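Neurotoxin (Clostridium botulinum, PDB 2QN0) is the zinc-dependent light-chain protease of botulinum neurotoxin serotype C1, which probably cleaves SNARE proteins and so would block neurotransmitter release. Local coordinates at residues P117-T122 against T176-A181. Residues are numbered along the deposited sequence; the frame is centred on the assembly and turned at random.
Sequences PGNNNT and TNNTFA
Asn121 and Asn178 join two loops of the clostridial neurotoxin zinc-protease fold, one between helix 101-112 and strand 126-128, the other between strands 169-171 and 190-193, through their side-chain amides, the first presented by a type I beta turn from Asn119 to Thr122. Asn121 ND2 donates to Asn178 OD1 at 2.6 Å; the bond lies close to both amide planes, and the C=O...N angle is 145°. Beside it the carboxamide of Asn120 lies against Thr179, its OD1 taking a weak, long but nearly straight bond from Thr179 N (3.4 Å), while Thr179 OG1 approaches Asn120 CG to 3.3 Å and bonds to Glu184. A water accepts from ND2 of both Asn120 and Asn121 and donates to Asn177 O.

Deeper in, Asn119 ND2 and Asn178 ND2 come within 3.3 Å, two donors probably brought together by Asp132, whose OD2 takes the first and OD1 the second. The shared carboxylate probably fixes both amide flips and leaves Asn178 OD1 turned to Asn121. With CG between the backbone N and the carbonyl carbon (chi1 62°), Asn119 OD1 takes a weak bond from Asn121 N. Thr122 N to Asn119 O closes the turn, and Asn119 N donates to Thr122 OG1 at 2.9 Å.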
# COMPACT_ATOMS: atom_id res chain seq x y z
N PRO A 117 -5.90 18.89 1.87
CA PRO A 117 -5.14 19.45 2.99
C PRO A 117 -6.01 19.83 4.18
O PRO A 117 -6.39 20.99 4.34
CB PRO A 117 -4.44 20.66 2.36
CG PRO A 117 -5.41 21.10 1.33
CD PRO A 117 -5.88 19.80 0.71
N GLY A 118 -6.32 18.84 5.01
CA GLY A 118 -7.14 19.08 6.18
C GLY A 118 -7.82 17.84 6.71
O GLY A 118 -7.67 16.75 6.15
N ASN A 119 -8.53 18.00 7.82
CA ASN A 119 -9.27 16.90 8.42
C ASN A 119 -10.58 17.44 8.99
O ASN A 119 -10.93 18.60 8.75
CB ASN A 119 -8.45 16.19 9.51
CG ASN A 119 -8.10 17.10 10.67
OD1 ASN A 119 -8.74 18.13 10.90
ND2 ASN A 119 -7.08 16.72 11.43
N ASN A 120 -11.29 16.61 9.75
CA ASN A 120 -12.57 17.02 10.32
C ASN A 120 -12.51 18.32 11.12
O ASN A 120 -13.47 19.10 11.12
CB ASN A 120 -13.14 15.90 11.19
CG ASN A 120 -12.30 15.62 12.44
OD1 ASN A 120 -11.11 15.34 12.35
ND2 ASN A 120 -12.94 15.69 13.60
N ASN A 121 -11.39 18.57 11.80
CA ASN A 121 -11.25 19.77 12.61
C ASN A 121 -10.67 21.00 11.91
O ASN A 121 -10.47 22.04 12.54
CB ASN A 121 -10.44 19.46 13.87
CG ASN A 121 -11.23 18.64 14.87
OD1 ASN A 121 -12.36 18.99 15.21
ND2 ASN A 121 -10.64 17.56 15.36
N THR A 122 -10.39 20.89 10.62
CA THR A 122 -9.85 22.02 9.86
C THR A 122 -10.99 22.97 9.52
O THR A 122 -12.06 22.53 9.08
CB THR A 122 -9.20 21.55 8.55
OG1 THR A 122 -8.13 20.64 8.83
CG2 THR A 122 -8.66 22.74 7.77
N THR A 176 -4.45 12.58 18.48
CA THR A 176 -5.42 12.05 19.43
C THR A 176 -6.86 12.57 19.33
O THR A 176 -7.80 11.77 19.28
CB THR A 176 -4.94 12.28 20.88
OG1 THR A 176 -3.65 11.68 21.05
CG2 THR A 176 -5.91 11.66 21.87
N ASN A 177 -7.04 13.88 19.30
CA ASN A 177 -8.38 14.46 19.25
C ASN A 177 -9.07 14.53 17.89
O ASN A 177 -10.13 15.15 17.77
CB ASN A 177 -8.37 15.86 19.89
CG ASN A 177 -7.96 15.83 21.35
OD1 ASN A 177 -8.53 15.08 22.15
ND2 ASN A 177 -6.98 16.65 21.71
N ASN A 178 -8.49 13.91 16.87
CA ASN A 178 -9.10 13.92 15.55
C ASN A 178 -9.62 12.54 15.18
O ASN A 178 -9.40 11.57 15.90
CB ASN A 178 -8.10 14.38 14.48
CG ASN A 178 -7.53 15.75 14.75
OD1 ASN A 178 -8.24 16.67 15.16
ND2 ASN A 178 -6.23 15.91 14.49
N THR A 179 -10.33 12.46 14.06
CA THR A 179 -10.84 11.19 13.56
C THR A 179 -10.03 10.92 12.29
O THR A 179 -9.33 11.81 11.81
CB THR A 179 -12.34 11.28 13.21
OG1 THR A 179 -12.56 12.37 12.31
CG2 THR A 179 -13.17 11.48 14.47
N PHE A 180 -10.11 9.71 11.74
CA PHE A 180 -9.35 9.36 10.55
C PHE A 180 -9.84 9.99 9.25
O PHE A 180 -10.90 9.63 8.72
CB PHE A 180 -9.29 7.84 10.38
CG PHE A 180 -8.40 7.16 11.38
CD1 PHE A 180 -7.02 7.30 11.32
CD2 PHE A 180 -8.95 6.38 12.40
CE1 PHE A 180 -6.19 6.68 12.26
CE2 PHE A 180 -8.13 5.76 13.35
CZ PHE A 180 -6.75 5.90 13.27
N ALA A 181 -9.06 10.93 8.73
CA ALA A 181 -9.39 11.63 7.49
C ALA A 181 -9.50 10.69 6.29
O ALA A 181 -10.21 10.98 5.33
CB ALA A 181 -8.35 12.72 7.22
O HOH W 1 -12.45 15.18 16.52